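Local atomic coordinates of sortase family protein (Clostridium perfringens, PDB entry 4D70), a protein that probably acts as a class D sortase, a cysteine transpeptidase that cleaves a sorting signal and transfers the acyl group of the resulting acyl-enzyme intermediate to an amine nucleophile. Residues I61-I75 / N119-T133. Numbering follows the deposited sequence.
Sequences IALIDIEKIGVHTVI and NIDKLQVGDEIKITT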
# COMPACT_ATOMS: atom_id res chain seq x y z
N ILE A 61 -7.37 5.39 -1.51
CA ILE A 61 -6.82 5.67 -2.83
C ILE A 61 -6.72 4.47 -3.77
O ILE A 61 -6.52 4.65 -4.94
CB ILE A 61 -5.42 6.33 -2.71
CG1 ILE A 61 -4.43 5.35 -2.08
CG2 ILE A 61 -5.50 7.63 -1.92
CD1 ILE A 61 -3.03 5.78 -2.26
N ALA A 62 -6.82 3.27 -3.21
CA ALA A 62 -6.75 2.05 -3.98
C ALA A 62 -7.26 0.92 -3.11
O ALA A 62 -7.25 0.99 -1.88
CB ALA A 62 -5.29 1.74 -4.41
N LEU A 63 -7.63 -0.15 -3.77
CA LEU A 63 -7.82 -1.39 -3.15
C LEU A 63 -6.55 -2.22 -3.30
O LEU A 63 -5.80 -2.09 -4.27
CB LEU A 63 -8.93 -2.17 -3.88
CG LEU A 63 -10.35 -1.53 -3.92
CD1 LEU A 63 -11.27 -2.49 -4.68
CD2 LEU A 63 -10.92 -1.22 -2.54
N ILE A 64 -6.32 -3.04 -2.33
CA ILE A 64 -5.25 -4.02 -2.37
C ILE A 64 -5.82 -5.41 -2.15
O ILE A 64 -6.57 -5.68 -1.19
CB ILE A 64 -4.16 -3.69 -1.33
CG1 ILE A 64 -3.01 -4.72 -1.39
CG2 ILE A 64 -4.72 -3.63 0.11
CD1 ILE A 64 -1.71 -4.23 -0.75
N ASP A 65 -5.45 -6.33 -3.02
CA ASP A 65 -5.77 -7.75 -2.89
C ASP A 65 -4.52 -8.58 -3.02
O ASP A 65 -3.77 -8.43 -3.98
CB ASP A 65 -6.75 -8.15 -4.00
CG ASP A 65 -8.07 -7.45 -3.86
OD1 ASP A 65 -8.87 -7.92 -3.02
OD2 ASP A 65 -8.26 -6.38 -4.49
N ILE A 66 -4.25 -9.39 -2.01
CA ILE A 66 -3.18 -10.37 -2.03
C ILE A 66 -3.73 -11.76 -1.73
O ILE A 66 -3.93 -12.15 -0.57
CB ILE A 66 -2.10 -10.05 -1.00
CG1 ILE A 66 -1.72 -8.54 -1.10
CG2 ILE A 66 -0.95 -10.93 -1.23
CD1 ILE A 66 -0.73 -8.13 -0.07
N GLU A 67 -3.97 -12.50 -2.79
CA GLU A 67 -4.69 -13.77 -2.70
C GLU A 67 -3.97 -14.71 -1.76
O GLU A 67 -4.61 -15.39 -0.99
CB GLU A 67 -4.86 -14.42 -4.09
CG GLU A 67 -5.67 -13.58 -5.10
CD GLU A 67 -7.03 -13.14 -4.57
OE1 GLU A 67 -7.69 -14.00 -3.90
OE2 GLU A 67 -7.43 -11.95 -4.82
N LYS A 68 -2.64 -14.74 -1.80
CA LYS A 68 -1.87 -15.76 -1.06
C LYS A 68 -2.08 -15.70 0.44
O LYS A 68 -2.03 -16.74 1.10
CB LYS A 68 -0.42 -15.62 -1.40
CG LYS A 68 0.53 -16.58 -0.73
CD LYS A 68 0.87 -17.71 -1.66
CE LYS A 68 2.03 -18.53 -1.13
NZ LYS A 68 3.36 -17.90 -1.12
N ILE A 69 -2.41 -14.51 0.95
CA ILE A 69 -2.63 -14.33 2.38
C ILE A 69 -4.00 -13.74 2.76
O ILE A 69 -4.19 -13.29 3.88
CB ILE A 69 -1.50 -13.50 3.02
CG1 ILE A 69 -1.35 -12.14 2.34
CG2 ILE A 69 -0.21 -14.32 2.93
CD1 ILE A 69 -0.40 -11.21 3.08
N GLY A 70 -4.97 -13.77 1.85
CA GLY A 70 -6.30 -13.34 2.16
C GLY A 70 -6.43 -11.88 2.46
O GLY A 70 -7.34 -11.50 3.16
N VAL A 71 -5.54 -11.03 1.95
CA VAL A 71 -5.67 -9.61 2.16
C VAL A 71 -6.57 -9.02 1.07
O VAL A 71 -6.34 -9.22 -0.11
CB VAL A 71 -4.32 -8.92 2.14
CG1 VAL A 71 -4.48 -7.43 2.03
CG2 VAL A 71 -3.54 -9.28 3.38
N HIS A 72 -7.62 -8.32 1.49
CA HIS A 72 -8.60 -7.73 0.59
C HIS A 72 -9.08 -6.51 1.29
O HIS A 72 -10.04 -6.57 2.06
CB HIS A 72 -9.79 -8.68 0.33
CG HIS A 72 -9.37 -9.99 -0.25
ND1 HIS A 72 -8.94 -10.11 -1.56
CD2 HIS A 72 -9.21 -11.21 0.31
CE1 HIS A 72 -8.57 -11.35 -1.78
NE2 HIS A 72 -8.70 -12.03 -0.66
N THR A 73 -8.45 -5.37 1.04
CA THR A 73 -8.85 -4.17 1.76
C THR A 73 -8.51 -2.94 0.95
O THR A 73 -8.49 -2.99 -0.27
CB THR A 73 -8.30 -4.16 3.20
OG1 THR A 73 -8.88 -3.06 3.93
CG2 THR A 73 -6.78 -4.01 3.25
N VAL A 74 -8.33 -1.82 1.64
CA VAL A 74 -8.19 -0.53 1.05
C VAL A 74 -6.88 0.09 1.55
O VAL A 74 -6.39 -0.28 2.61
CB VAL A 74 -9.36 0.41 1.46
CG1 VAL A 74 -9.34 0.70 2.97
CG2 VAL A 74 -9.33 1.70 0.70
N ILE A 75 -6.34 0.99 0.74
CA ILE A 75 -5.17 1.78 1.08
C ILE A 75 -5.57 3.19 1.28
O ILE A 75 -6.18 3.75 0.41
CB ILE A 75 -4.07 1.66 0.04
CG1 ILE A 75 -3.64 0.18 -0.04
CG2 ILE A 75 -2.85 2.56 0.43
CD1 ILE A 75 -2.83 -0.14 -1.26
N ASN A 119 0.11 -12.18 8.39
CA ASN A 119 0.73 -13.27 7.61
C ASN A 119 1.62 -12.86 6.43
O ASN A 119 1.88 -13.66 5.49
CB ASN A 119 -0.37 -14.17 7.11
CG ASN A 119 -0.99 -14.95 8.26
OD1 ASN A 119 -0.29 -15.45 9.12
ND2 ASN A 119 -2.30 -15.04 8.27
N ILE A 120 2.12 -11.66 6.47
CA ILE A 120 2.93 -11.20 5.35
C ILE A 120 4.21 -12.06 5.12
O ILE A 120 4.72 -12.16 3.99
CB ILE A 120 3.24 -9.70 5.47
CG1 ILE A 120 3.68 -9.17 4.11
CG2 ILE A 120 4.29 -9.39 6.55
CD1 ILE A 120 3.64 -7.70 4.00
N ASP A 121 4.71 -12.69 6.18
CA ASP A 121 5.91 -13.56 6.07
C ASP A 121 5.66 -14.80 5.16
O ASP A 121 6.60 -15.49 4.76
CB ASP A 121 6.30 -14.02 7.45
CG ASP A 121 5.10 -14.66 8.16
OD1 ASP A 121 4.21 -13.94 8.67
OD2 ASP A 121 4.95 -15.86 8.06
N LYS A 122 4.40 -15.10 4.84
CA LYS A 122 4.13 -16.18 3.92
C LYS A 122 4.29 -15.79 2.46
O LYS A 122 4.36 -16.64 1.64
CB LYS A 122 2.73 -16.71 4.15
CG LYS A 122 2.51 -17.08 5.64
CD LYS A 122 1.96 -18.48 5.74
CE LYS A 122 1.17 -18.71 7.02
NZ LYS A 122 -0.26 -18.61 6.67
N LEU A 123 4.35 -14.50 2.16
CA LEU A 123 4.54 -14.12 0.79
C LEU A 123 5.93 -14.51 0.30
O LEU A 123 6.88 -14.43 1.03
CB LEU A 123 4.32 -12.60 0.61
CG LEU A 123 2.90 -12.14 0.84
CD1 LEU A 123 2.79 -10.66 0.63
CD2 LEU A 123 1.93 -12.91 -0.05
N GLN A 124 6.04 -14.85 -0.98
CA GLN A 124 7.25 -15.25 -1.57
C GLN A 124 7.50 -14.51 -2.81
O GLN A 124 6.57 -13.99 -3.39
CB GLN A 124 7.24 -16.76 -1.94
CG GLN A 124 7.06 -17.67 -0.70
CD GLN A 124 6.90 -19.11 -1.19
OE1 GLN A 124 5.87 -19.49 -1.72
NE2 GLN A 124 7.98 -19.85 -1.14
N VAL A 125 8.74 -14.56 -3.27
CA VAL A 125 9.10 -13.99 -4.56
C VAL A 125 8.22 -14.67 -5.63
O VAL A 125 8.02 -15.90 -5.61
CB VAL A 125 10.57 -14.31 -4.86
CG1 VAL A 125 10.87 -14.15 -6.36
CG2 VAL A 125 11.48 -13.44 -3.99
N GLY A 126 7.61 -13.89 -6.51
CA GLY A 126 6.69 -14.45 -7.51
C GLY A 126 5.22 -14.37 -7.16
O GLY A 126 4.37 -14.46 -8.04
N ASP A 127 4.89 -14.09 -5.90
CA ASP A 127 3.49 -13.89 -5.54
C ASP A 127 3.04 -12.56 -6.04
O ASP A 127 3.85 -11.58 -6.23
CB ASP A 127 3.29 -13.94 -4.04
CG ASP A 127 3.44 -15.36 -3.48
OD1 ASP A 127 3.31 -16.28 -4.29
OD2 ASP A 127 3.76 -15.51 -2.28
N GLU A 128 1.77 -12.48 -6.30
CA GLU A 128 1.18 -11.29 -6.88
C GLU A 128 0.45 -10.39 -5.85
O GLU A 128 -0.18 -10.90 -4.91
CB GLU A 128 0.14 -11.71 -7.95
CG GLU A 128 0.07 -10.82 -9.17
CD GLU A 128 -0.69 -11.50 -10.33
OE1 GLU A 128 -0.17 -12.40 -11.00
OE2 GLU A 128 -1.85 -11.16 -10.54
N ILE A 129 0.54 -9.07 -6.09
CA ILE A 129 -0.16 -8.06 -5.35
C ILE A 129 -0.95 -7.24 -6.37
O ILE A 129 -0.38 -6.60 -7.26
CB ILE A 129 0.78 -7.10 -4.57
CG1 ILE A 129 1.61 -7.88 -3.49
CG2 ILE A 129 0.01 -6.01 -3.88
CD1 ILE A 129 2.85 -7.10 -3.09
N LYS A 130 -2.24 -7.24 -6.21
CA LYS A 130 -3.14 -6.50 -7.09
C LYS A 130 -3.60 -5.18 -6.47
O LYS A 130 -4.11 -5.15 -5.38
CB LYS A 130 -4.35 -7.38 -7.45
CG LYS A 130 -5.37 -6.72 -8.40
CD LYS A 130 -6.71 -7.45 -8.36
CE LYS A 130 -6.66 -8.80 -9.02
NZ LYS A 130 -7.96 -9.47 -8.71
N ILE A 131 -3.41 -4.10 -7.20
CA ILE A 131 -3.71 -2.76 -6.74
C ILE A 131 -4.69 -2.15 -7.73
O ILE A 131 -4.39 -2.04 -8.92
CB ILE A 131 -2.50 -1.86 -6.63
CG1 ILE A 131 -1.43 -2.52 -5.74
CG2 ILE A 131 -2.90 -0.49 -6.07
CD1 ILE A 131 -1.77 -2.64 -4.26
N THR A 132 -5.87 -1.80 -7.22
CA THR A 132 -6.98 -1.27 -8.07
C THR A 132 -7.27 0.14 -7.71
O THR A 132 -7.64 0.45 -6.55
CB THR A 132 -8.23 -2.12 -7.82
OG1 THR A 132 -7.88 -3.47 -8.08
CG2 THR A 132 -9.35 -1.72 -8.73
N THR A 133 -7.04 1.05 -8.66
CA THR A 133 -7.39 2.42 -8.44
C THR A 133 -8.81 2.65 -9.03
O THR A 133 -9.44 1.73 -9.50
CB THR A 133 -6.45 3.39 -9.19
OG1 THR A 133 -6.53 3.15 -10.59
CG2 THR A 133 -4.99 3.16 -8.74
O HOH W 1 -7.02 -4.62 -5.88
O HOH W 2 -3.14 -11.39 -5.36
O HOH W 3 -0.79 -13.47 -3.81
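L63 and D65 pair with T132 and K130 as antiparallel, hydrogen-bonded neighbours in the sortase beta-barrel, joining strand 61-66 to strand 128-132. Four near-straight backbone bonds establish the register; L63 N to T132 O is 2.8 Å, with 163° at the hydrogen. Between them I64 faces I131 in a non-hydrogen-bonded pair. On this face I64 lies beside both I131 and I129, and I66 beside I129: I64 CG1 meets I131 CD1 at 3.8 Å, and the CG2 of I129 lies against both I64 and I66. On the face of L63 and D65, water 1 bridges D65 OD2, K130 O and T132 OG1, while D65 OD1 accepts from H72 ND1 at 2.6 Å through its anti lone pair and lies almost in the imidazole plane.

Beyond the strand, L123 crosses both I66 and I69 at about a right angle, its CD2 lying 3.7 Å from I66 CG2. The K68 chain runs antiparallel to the L123 side chain, bending at chi2 (99°) and again at chi4. K68 NZ thereby reaches three acceptors: K122 O, Q124 OE1 at 3.0 Å, and, through a salt bridge, D127 OD2 at 2.7 Å. That carboxylate oxygen also ties down the type II turn Q124-D127, because Q124 N approaches it from above the carboxylate plane, whereas K68 NZ arrives on its syn side, 19° out of plane.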